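Local coordinates for protein transcriptional regulator, Crp/Fnr family (PDB 3DV8) that probably acts as a dimeric transcriptional regulator of the Crp/Fnr family, pairing a cyclic nucleotide-binding domain with a DNA-binding helix-turn-helix domain, at residues Met137-Ile140 / Glu141-Trp145; Met144-Ser147 / Leu148-Val152; Glu173-Ala176 / Asn177-Ser181. All blocks are in the same frame, centred on the assembly; numbering follows the deposited sequence.

Contact 1 (Met137-Ile140 / Glu141-Trp145); sequences MWLI and EQIMW
Leu-139 and Ile-143, one turn apart on helix 119-145, meet where CG of Leu-139 lies 3.8 Å from CD1 of Ile-143, the two branched chains slanting across one another. Leu-139 places CG anti to the backbone N (chi1 -174°), which carries its branches forward along the helix to Ile-143. Beside this pair, CG2 of Ile-140 rests 3.9 Å from CG of Met-144, a selenomethionine in this crystal. These two chains run alongside each other at first, but bends at chi2 and chi3 then turn the selenium end of Met-144 away. This is the closely packed part: Leu-139 and Ile-143 also press on Leu-69 and Ile-67 of strand 66-72, while Ile-143 and Met-144 pack on Met-144 and Ile-143 of the second subunit. Branched and flexible apolar chains suit such a doubly covered flank.

The looser side is that of Trp-138, which is exposed. NE2 of Gln-142 comes 3.4 Å from CZ2 of Trp-138, ring and amide planes 54° apart, but its position is doubtful because the side chain has two conformers. In the one described, OE1 is hydrogen-bonded to Arg-151 NE of helix 148-163. Glu-141, extended beyond CG, runs back past Met-137 O, and a charged residue suits this partly exposed flank. Beneath, Ile-143 N reaches Leu-139 O at 2.8 Å, almost straight at 174°. Apolar residues shared between a partner copy and the chain's own strand 66-72, with Trp-138 and Glu-141 toward solvent, fit the long dimerisation helix of Crp/Fnr regulators.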
HETATM    1  N   MSE A 137      -4.241  -1.444   0.251  1.00 55.89           N
HETATM    2  CA  MSE A 137      -5.094  -0.304   0.679  1.00 56.47           C
HETATM    3  C   MSE A 137      -6.345  -0.739   1.442  1.00 57.58           C
HETATM    4  O   MSE A 137      -6.793   0.000   2.324  1.00 56.85           O
HETATM    5  CB  MSE A 137      -5.439   0.609  -0.492  1.00 56.02           C
HETATM    6  CG  MSE A 137      -4.249   1.391  -1.025  1.00 57.55           C
HETATM    7 SE   MSE A 137      -3.748   2.873   0.106  0.75 52.09          SE
HETATM    8  CE  MSE A 137      -2.868   1.965   1.368  1.00 62.35           C
ATOM      9  N   TRP A 138      -6.909  -1.903   1.089  1.00 59.04           N
ATOM     10  CA  TRP A 138      -8.012  -2.493   1.855  1.00 61.84           C
ATOM     11  C   TRP A 138      -7.500  -2.858   3.259  1.00 61.62           C
ATOM     12  O   TRP A 138      -8.233  -2.684   4.244  1.00 60.95           O
ATOM     13  CB  TRP A 138      -8.639  -3.709   1.155  1.00 64.91           C
ATOM     14  CG  TRP A 138      -9.547  -4.511   2.063  1.00 70.41           C
ATOM     15  CD1 TRP A 138     -10.838  -4.213   2.417  1.00 73.13           C
ATOM     16  CD2 TRP A 138      -9.210  -5.730   2.754  1.00 74.78           C
ATOM     17  NE1 TRP A 138     -11.327  -5.173   3.283  1.00 74.07           N
ATOM     18  CE2 TRP A 138     -10.352  -6.114   3.506  1.00 75.54           C
ATOM     19  CE3 TRP A 138      -8.052  -6.537   2.808  1.00 74.58           C
ATOM     20  CZ2 TRP A 138     -10.372  -7.282   4.302  1.00 74.87           C
ATOM     21  CZ3 TRP A 138      -8.064  -7.698   3.607  1.00 72.83           C
ATOM     22  CH2 TRP A 138      -9.223  -8.057   4.341  1.00 73.44           C
ATOM     23  N   LEU A 139      -6.249  -3.346   3.330  1.00 61.53           N
ATOM     24  CA  LEU A 139      -5.602  -3.671   4.595  1.00 61.38           C
ATOM     25  C   LEU A 139      -5.412  -2.431   5.482  1.00 61.15           C
ATOM     26  O   LEU A 139      -5.694  -2.521   6.674  1.00 60.37           O
ATOM     27  CB  LEU A 139      -4.275  -4.406   4.379  1.00 61.07           C
ATOM     28  CG  LEU A 139      -3.546  -4.936   5.624  1.00 61.13           C
ATOM     29  CD1 LEU A 139      -4.426  -5.815   6.475  1.00 58.81           C
ATOM     30  CD2 LEU A 139      -2.324  -5.687   5.210  1.00 61.02           C
ATOM     31  N   ILE A 140      -4.954  -1.295   4.929  1.00 61.66           N
ATOM     32  CA  ILE A 140      -4.823  -0.052   5.737  1.00 63.18           C
ATOM     33  C   ILE A 140      -6.195   0.349   6.288  1.00 63.49           C
ATOM     34  O   ILE A 140      -6.314   0.618   7.480  1.00 62.52           O
ATOM     35  CB  ILE A 140      -4.175   1.161   4.991  1.00 62.83           C
ATOM     36  CG1 ILE A 140      -2.684   0.914   4.743  1.00 65.41           C
ATOM     37  CG2 ILE A 140      -4.315   2.464   5.803  1.00 61.26           C
ATOM     38  CD1 ILE A 140      -1.860   2.208   4.430  1.00 64.98           C
ATOM     39  N   GLU A 141      -7.209   0.343   5.414  1.00 64.62           N
ATOM     40  CA  GLU A 141      -8.603   0.641   5.792  1.00 65.75           C
ATOM     41  C   GLU A 141      -9.121  -0.286   6.905  1.00 66.05           C
ATOM     42  O   GLU A 141      -9.797   0.200   7.827  1.00 66.77           O
ATOM     43  CB  GLU A 141      -9.535   0.610   4.560  1.00 66.40           C
ATOM     44  CG  GLU A 141      -9.291   1.792   3.578  1.00 69.84           C
ATOM     45  CD  GLU A 141      -9.977   1.662   2.202  1.00 68.81           C
ATOM     46  OE1 GLU A 141     -10.689   0.665   1.940  1.00 75.82           O
ATOM     47  OE2 GLU A 141      -9.789   2.580   1.365  1.00 77.14           O
ATOM     48  N   GLN A 142      -8.755  -1.582   6.836  1.00 65.32           N
ATOM     49  CA  GLN A 142      -9.171  -2.574   7.838  0.50 65.08           C
ATOM     50  C   GLN A 142      -8.442  -2.301   9.164  1.00 65.16           C
ATOM     51  O   GLN A 142      -9.079  -2.201  10.210  1.00 65.63           O
ATOM     52  CB  GLN A 142      -8.926  -4.031   7.376  0.50 64.78           C
ATOM     53  CG  GLN A 142      -9.799  -5.053   8.130  0.50 64.84           C
ATOM     54  CD  GLN A 142      -9.347  -6.527   8.031  0.50 64.74           C
ATOM     55  OE1 GLN A 142      -8.201  -6.876   8.334  0.50 61.11           O
ATOM     56  NE2 GLN A 142     -10.284  -7.400   7.672  0.50 61.19           N
ATOM     57  N   ILE A 143      -7.112  -2.163   9.113  1.00 65.00           N
ATOM     58  CA  ILE A 143      -6.265  -1.887  10.302  1.00 65.47           C
ATOM     59  C   ILE A 143      -6.674  -0.626  11.078  1.00 66.85           C
ATOM     60  O   ILE A 143      -6.758  -0.646  12.307  1.00 67.88           O
ATOM     61  CB  ILE A 143      -4.769  -1.716   9.907  1.00 65.31           C
ATOM     62  CG1 ILE A 143      -4.155  -3.041   9.461  1.00 66.29           C
ATOM     63  CG2 ILE A 143      -3.937  -1.201  11.066  1.00 64.16           C
ATOM     64  CD1 ILE A 143      -2.846  -2.846   8.719  1.00 65.75           C
HETATM   65  N   MSE A 144      -6.924   0.457  10.348  1.00 67.51           N
HETATM   66  CA  MSE A 144      -7.258   1.759  10.942  1.00 67.31           C
HETATM   67  C   MSE A 144      -8.680   1.876  11.467  1.00 66.62           C
HETATM   68  O   MSE A 144      -8.888   2.253  12.626  1.00 66.42           O
HETATM   69  CB  MSE A 144      -7.027   2.878   9.914  1.00 67.71           C
HETATM   70  CG  MSE A 144      -5.593   3.054   9.449  1.00 68.60           C
HETATM   71 SE   MSE A 144      -4.438   3.846  10.764  0.75 73.26          SE
HETATM   72  CE  MSE A 144      -4.153   2.420  12.018  1.00 74.59           C
ATOM     73  N   TRP A 145      -9.641   1.532  10.614  1.00 65.67           N
ATOM     74  CA  TRP A 145     -11.056   1.749  10.913  1.00 65.11           C
ATOM     75  C   TRP A 145     -11.764   0.605  11.663  1.00 65.03           C
ATOM     76  O   TRP A 145     -12.745   0.871  12.362  1.00 65.52           O
ATOM     77  CB  TRP A 145     -11.830   2.153   9.636  1.00 65.53           C
ATOM     78  CG  TRP A 145     -11.134   3.207   8.726  1.00 66.30           C
ATOM     79  CD1 TRP A 145     -11.068   3.177   7.351  1.00 67.11           C
ATOM     80  CD2 TRP A 145     -10.360   4.364   9.132  1.00 66.10           C
ATOM     81  NE1 TRP A 145     -10.352   4.261   6.877  1.00 67.74           N
ATOM     82  CE2 TRP A 145      -9.900   5.000   7.940  1.00 66.60           C
ATOM     83  CE3 TRP A 145     -10.023   4.937  10.379  1.00 66.62           C
ATOM     84  CZ2 TRP A 145      -9.125   6.181   7.958  1.00 64.13           C
ATOM     85  CZ3 TRP A 145      -9.244   6.117  10.399  1.00 65.41           C
ATOM     86  CH2 TRP A 145      -8.807   6.718   9.190  1.00 65.34           C
TER

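Contact 2 (Met144-Ser147 / Leu148-Val152); sequences MWKS and LDKRV
Ser-147 OG sits between two side chains of the next helical turn, donating to Asp-149 OD1 at 2.7 Å and accepting from Lys-150 NZ at 3.1 Å. Its chi1 of 50° sets OG between the backbone N and carbonyl carbon; CG of Asp-149, similarly placed (chi1 60°), brings OD1 back to the serine, which meets it nearly in line with its C-O bond. Lys-150 reaches back because CG lies beside the backbone N, and bends at chi3 and chi4 bring the ammonium to the hydroxyl. The chain here passes from helix 119-145 into helix 148-163, the hinge by which Crp-like regulators join the dimerisation helix to the helix-turn-helix domain. Ser-147 holds the N-cap position without a side-chain capping bond; its carbonyl accepts Arg-151 N at 3.1 Å, opening the helix's regular bonding. An alanine in place of Lys-150 takes away the ammonium donor, and Ser-147 OG, left with Asp-149, would probably be freer to turn. Arg-151, long enough to span the bend, sends NE to Gln-142 OE1 (a residue modelled in two conformers) and NH2 to Leu-179 O. Lys-146 sends NZ to Gln-218 O.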
HETATM    1  N   MSE A 144      -6.924   0.457  10.348  1.00 67.51           N
HETATM    2  CA  MSE A 144      -7.258   1.759  10.942  1.00 67.31           C
HETATM    3  C   MSE A 144      -8.680   1.876  11.467  1.00 66.62           C
HETATM    4  O   MSE A 144      -8.888   2.253  12.626  1.00 66.42           O
HETATM    5  CB  MSE A 144      -7.027   2.878   9.914  1.00 67.71           C
HETATM    6  CG  MSE A 144      -5.593   3.054   9.449  1.00 68.60           C
HETATM    7 SE   MSE A 144      -4.438   3.846  10.764  0.75 73.26          SE
HETATM    8  CE  MSE A 144      -4.153   2.420  12.018  1.00 74.59           C
ATOM      9  N   TRP A 145      -9.641   1.532  10.614  1.00 65.67           N
ATOM     10  CA  TRP A 145     -11.056   1.749  10.913  1.00 65.11           C
ATOM     11  C   TRP A 145     -11.764   0.605  11.663  1.00 65.03           C
ATOM     12  O   TRP A 145     -12.745   0.871  12.362  1.00 65.52           O
ATOM     13  CB  TRP A 145     -11.830   2.153   9.636  1.00 65.53           C
ATOM     14  CG  TRP A 145     -11.134   3.207   8.726  1.00 66.30           C
ATOM     15  CD1 TRP A 145     -11.068   3.177   7.351  1.00 67.11           C
ATOM     16  CD2 TRP A 145     -10.360   4.364   9.132  1.00 66.10           C
ATOM     17  NE1 TRP A 145     -10.352   4.261   6.877  1.00 67.74           N
ATOM     18  CE2 TRP A 145      -9.900   5.000   7.940  1.00 66.60           C
ATOM     19  CE3 TRP A 145     -10.023   4.937  10.379  1.00 66.62           C
ATOM     20  CZ2 TRP A 145      -9.125   6.181   7.958  1.00 64.13           C
ATOM     21  CZ3 TRP A 145      -9.244   6.117  10.399  1.00 65.41           C
ATOM     22  CH2 TRP A 145      -8.807   6.718   9.190  1.00 65.34           C
ATOM     23  N   LYS A 146     -11.282  -0.636  11.554  1.00 64.15           N
ATOM     24  CA  LYS A 146     -11.916  -1.779  12.237  1.00 63.40           C
ATOM     25  C   LYS A 146     -11.122  -2.315  13.440  1.00 61.95           C
ATOM     26  O   LYS A 146      -9.939  -2.608  13.330  1.00 61.45           O
ATOM     27  CB  LYS A 146     -12.272  -2.869  11.215  1.00 63.55           C
ATOM     28  CG  LYS A 146     -13.443  -2.410  10.297  1.00 65.64           C
ATOM     29  CD  LYS A 146     -13.910  -3.465   9.292  1.00 65.54           C
ATOM     30  CE  LYS A 146     -15.257  -3.086   8.646  1.00 66.95           C
ATOM     31  NZ  LYS A 146     -16.415  -3.108   9.619  1.00 65.31           N
ATOM     32  N   SER A 147     -11.796  -2.411  14.594  1.00 61.27           N
ATOM     33  CA  SER A 147     -11.222  -2.955  15.843  1.00 60.20           C
ATOM     34  C   SER A 147     -10.884  -4.453  15.728  1.00 59.24           C
ATOM     35  O   SER A 147     -11.412  -5.151  14.859  1.00 57.94           O
ATOM     36  CB  SER A 147     -12.168  -2.706  17.020  1.00 59.55           C
ATOM     37  OG  SER A 147     -13.474  -3.139  16.703  1.00 56.90           O
ATOM     38  N   LEU A 148     -10.026  -4.929  16.637  1.00 59.11           N
ATOM     39  CA  LEU A 148      -9.464  -6.296  16.588  1.00 58.88           C
ATOM     40  C   LEU A 148     -10.514  -7.409  16.604  1.00 58.88           C
ATOM     41  O   LEU A 148     -10.359  -8.385  15.872  1.00 59.39           O
ATOM     42  CB  LEU A 148      -8.399  -6.511  17.677  1.00 57.60           C
ATOM     43  CG  LEU A 148      -7.525  -7.776  17.607  1.00 58.88           C
ATOM     44  CD1 LEU A 148      -6.734  -7.902  16.306  1.00 53.07           C
ATOM     45  CD2 LEU A 148      -6.575  -7.796  18.795  1.00 59.09           C
ATOM     46  N   ASP A 149     -11.567  -7.254  17.410  1.00 58.83           N
ATOM     47  CA  ASP A 149     -12.686  -8.218  17.436  1.00 59.03           C
ATOM     48  C   ASP A 149     -13.311  -8.390  16.035  1.00 59.44           C
ATOM     49  O   ASP A 149     -13.583  -9.519  15.612  1.00 60.07           O
ATOM     50  CB  ASP A 149     -13.771  -7.861  18.493  1.00 59.33           C
ATOM     51  CG  ASP A 149     -14.424  -6.486  18.274  1.00 61.33           C
ATOM     52  OD1 ASP A 149     -13.756  -5.558  17.771  1.00 61.67           O
ATOM     53  OD2 ASP A 149     -15.609  -6.330  18.638  1.00 63.42           O
ATOM     54  N   LYS A 150     -13.483  -7.282  15.310  1.00 58.64           N
ATOM     55  CA  LYS A 150     -14.052  -7.317  13.959  1.00 58.33           C
ATOM     56  C   LYS A 150     -13.118  -7.971  12.946  1.00 58.03           C
ATOM     57  O   LYS A 150     -13.569  -8.720  12.077  1.00 58.41           O
ATOM     58  CB  LYS A 150     -14.467  -5.918  13.500  1.00 58.27           C
ATOM     59  CG  LYS A 150     -15.572  -5.338  14.358  1.00 57.90           C
ATOM     60  CD  LYS A 150     -16.242  -4.130  13.740  1.00 59.15           C
ATOM     61  CE  LYS A 150     -15.766  -2.815  14.287  1.00 63.76           C
ATOM     62  NZ  LYS A 150     -16.329  -2.520  15.658  1.00 59.04           N
ATOM     63  N   ARG A 151     -11.820  -7.719  13.096  1.00 57.98           N
ATOM     64  CA  ARG A 151     -10.794  -8.277  12.207  1.00 58.18           C
ATOM     65  C   ARG A 151     -10.591  -9.776  12.426  1.00 58.28           C
ATOM     66  O   ARG A 151     -10.364 -10.502  11.460  1.00 59.01           O
ATOM     67  CB  ARG A 151      -9.483  -7.495  12.344  1.00 58.57           C
ATOM     68  CG  ARG A 151      -9.663  -6.033  11.925  1.00 58.25           C
ATOM     69  CD  ARG A 151      -8.435  -5.184  12.072  1.00 58.22           C
ATOM     70  NE  ARG A 151      -7.345  -5.685  11.241  1.00 58.60           N
ATOM     71  CZ  ARG A 151      -6.112  -6.022  11.638  1.00 57.65           C
ATOM     72  NH1 ARG A 151      -5.671  -5.832  12.885  1.00 55.75           N
ATOM     73  NH2 ARG A 151      -5.268  -6.492  10.716  1.00 61.44           N
ATOM     74  N   VAL A 152     -10.664 -10.226  13.685  1.00 57.90           N
ATOM     75  CA  VAL A 152     -10.609 -11.655  14.023  1.00 57.76           C
ATOM     76  C   VAL A 152     -11.853 -12.333  13.421  1.00 58.02           C
ATOM     77  O   VAL A 152     -11.725 -13.351  12.742  1.00 58.50           O
ATOM     78  CB  VAL A 152     -10.488 -11.922  15.563  1.00 57.71           C
ATOM     79  CG1 VAL A 152     -10.574 -13.426  15.882  1.00 53.62           C
ATOM     80  CG2 VAL A 152      -9.181 -11.347  16.103  1.00 54.98           C
TER

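Contact 3 (Glu173-Ala176 / Asn177-Ser181); sequences ETIA and NHLGS
Thr-174 and His-178 lie side by side and point the same way on helix 172-179, which by its place in the Crp-like domain is probably the first helix of the helix-turn-helix motif, preceding helix 183-195. CG2 of Thr-174 stands anti to the backbone N, a setting that brings this methyl 3.9 Å from CD2 of His-178. The hydroxyl points elsewhere, to Thr-171 OG1, so threonine serves two neighbours with its two unlike branches. The imidazole also serves several neighbours: CD2 and NE2 meet the methyl, ND1 bonds Thr-68 OG1 of strand 66-72, and the ring meets that of Phe-155 with planes about 35° apart. Histidine suits this buried junction of the two domains because it is both flat and polar.

A second side-by-side pair turns toward the interior of the DNA-binding domain. CG2 of Ile-175 approaches CD1 of Leu-179 at 4.0 Å, the chains again pointing alike; Ile-175 continues onto Phe-155 and Ile-186, Leu-179 onto Val-152. Beside them Ala-176, small enough to let the next helix come close, packs on Ile-186. Beneath the pairs, His-178 N bonds Thr-174 O at 2.9 Å and Leu-179 N bonds Ile-175 O at 3.1 Å. Gly-180, the first residue past the helix, has a phi of 74°, which suits glycine; the chain turns there so that Ser-181 N donates to Ala-176 O at 3.0 Å, with an N-H...O angle of 158°.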
ATOM      1  N   GLU A 173      -1.013 -18.338  17.286  1.00 57.45           N
ATOM      2  CA  GLU A 173       0.161 -17.668  16.691  1.00 57.14           C
ATOM      3  C   GLU A 173      -0.084 -17.319  15.210  1.00 56.71           C
ATOM      4  O   GLU A 173       0.224 -16.211  14.790  1.00 57.14           O
ATOM      5  CB  GLU A 173       1.459 -18.526  16.774  1.00 57.57           C
ATOM      6  CG  GLU A 173       2.113 -18.773  18.168  1.00 60.21           C
ATOM      7  CD  GLU A 173       1.469 -19.890  19.008  1.00 63.14           C
ATOM      8  OE1 GLU A 173       0.316 -20.277  18.730  1.00 66.43           O
ATOM      9  OE2 GLU A 173       2.106 -20.366  19.976  1.00 65.30           O
ATOM     10  N   THR A 174      -0.624 -18.268  14.438  1.00 55.94           N
ATOM     11  CA  THR A 174      -0.917 -18.074  12.994  1.00 55.45           C
ATOM     12  C   THR A 174      -1.919 -16.934  12.776  1.00 54.90           C
ATOM     13  O   THR A 174      -1.740 -16.128  11.858  1.00 55.78           O
ATOM     14  CB  THR A 174      -1.486 -19.369  12.304  1.00 55.12           C
ATOM     15  OG1 THR A 174      -0.717 -20.510  12.691  1.00 53.67           O
ATOM     16  CG2 THR A 174      -1.474 -19.234  10.781  1.00 54.30           C
ATOM     17  N   ILE A 175      -2.956 -16.878  13.618  1.00 53.70           N
ATOM     18  CA  ILE A 175      -3.981 -15.818  13.554  1.00 54.00           C
ATOM     19  C   ILE A 175      -3.292 -14.479  13.894  1.00 54.10           C
ATOM     20  O   ILE A 175      -3.425 -13.524  13.129  1.00 54.80           O
ATOM     21  CB  ILE A 175      -5.221 -16.093  14.481  1.00 54.00           C
ATOM     22  CG1 ILE A 175      -5.914 -17.418  14.106  1.00 54.04           C
ATOM     23  CG2 ILE A 175      -6.229 -14.932  14.410  1.00 51.12           C
ATOM     24  CD1 ILE A 175      -6.927 -17.902  15.111  1.00 52.96           C
ATOM     25  N   ALA A 176      -2.534 -14.442  14.997  1.00 53.21           N
ATOM     26  CA  ALA A 176      -1.734 -13.256  15.396  1.00 53.13           C
ATOM     27  C   ALA A 176      -0.797 -12.784  14.276  1.00 52.66           C
ATOM     28  O   ALA A 176      -0.691 -11.590  14.030  1.00 52.79           O
ATOM     29  CB  ALA A 176      -0.926 -13.533  16.668  1.00 51.71           C
ATOM     30  N   ASN A 177      -0.140 -13.733  13.608  1.00 53.06           N
ATOM     31  CA  ASN A 177       0.753 -13.454  12.471  1.00 53.67           C
ATOM     32  C   ASN A 177       0.020 -12.962  11.218  1.00 54.12           C
ATOM     33  O   ASN A 177       0.590 -12.217  10.429  1.00 53.23           O
ATOM     34  CB  ASN A 177       1.632 -14.672  12.146  1.00 54.35           C
ATOM     35  CG  ASN A 177       2.639 -15.005  13.264  1.00 55.05           C
ATOM     36  OD1 ASN A 177       2.853 -14.216  14.186  1.00 59.16           O
ATOM     37  ND2 ASN A 177       3.250 -16.183  13.180  1.00 51.17           N
ATOM     38  N   HIS A 178      -1.231 -13.383  11.035  1.00 55.57           N
ATOM     39  CA  HIS A 178      -2.067 -12.866   9.940  1.00 56.50           C
ATOM     40  C   HIS A 178      -2.500 -11.415  10.151  1.00 57.83           C
ATOM     41  O   HIS A 178      -2.480 -10.632   9.208  1.00 58.97           O
ATOM     42  CB  HIS A 178      -3.318 -13.730   9.712  1.00 56.11           C
ATOM     43  CG  HIS A 178      -3.069 -14.936   8.872  1.00 57.42           C
ATOM     44  ND1 HIS A 178      -2.610 -14.837   7.576  1.00 57.10           N
ATOM     45  CD2 HIS A 178      -3.261 -16.255   9.107  1.00 58.78           C
ATOM     46  CE1 HIS A 178      -2.501 -16.045   7.060  1.00 58.38           C
ATOM     47  NE2 HIS A 178      -2.898 -16.925   7.964  1.00 57.78           N
ATOM     48  N   LEU A 179      -2.864 -11.077  11.388  1.00 58.92           N
ATOM     49  CA  LEU A 179      -3.414  -9.771  11.750  1.00 60.11           C
ATOM     50  C   LEU A 179      -2.446  -8.714  12.304  1.00 60.86           C
ATOM     51  O   LEU A 179      -2.861  -7.574  12.500  1.00 61.04           O
ATOM     52  CB  LEU A 179      -4.545  -9.986  12.780  1.00 60.26           C
ATOM     53  CG  LEU A 179      -5.686 -10.940  12.398  1.00 59.35           C
ATOM     54  CD1 LEU A 179      -6.660 -11.042  13.550  1.00 57.14           C
ATOM     55  CD2 LEU A 179      -6.408 -10.497  11.132  1.00 54.56           C
ATOM     56  N   GLY A 180      -1.177  -9.044  12.540  1.00 61.03           N
ATOM     57  CA  GLY A 180      -0.263  -8.081  13.164  1.00 61.16           C
ATOM     58  C   GLY A 180      -0.520  -7.899  14.652  1.00 61.98           C
ATOM     59  O   GLY A 180      -0.289  -6.810  15.174  1.00 62.75           O
ATOM     60  N   SER A 181      -0.973  -8.958  15.335  1.00 62.34           N
ATOM     61  CA  SER A 181      -1.259  -8.940  16.776  1.00 63.21           C
ATOM     62  C   SER A 181      -0.312  -9.900  17.517  1.00 64.06           C
ATOM     63  O   SER A 181       0.608 -10.460  16.904  1.00 64.22           O
ATOM     64  CB  SER A 181      -2.722  -9.320  17.007  1.00 63.14           C
ATOM     65  OG  SER A 181      -3.088  -9.102  18.360  1.00 63.58           O
TER

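How the contacts relate
Along the chain the three contacts follow in order. Contact 1 lies on the last turns of helix 119-145, contact 2 shares Met-144 and Trp-145 with it and crosses into helix 148-163, and contact 3 comes later on helix 172-179. Centres of contacts 1 and 2 are about 9 Å apart, those of 2 and 3 about 13 Å, and those of 1 and 3 about 15 Å; contacts 1 and 3 do not touch. Contact 2 therefore stands between them: Arg-151 reaches both, and Leu-148 and Val-152 pack on Leu-179. Together the contacts join the dimer helix to the probable DNA-binding domain.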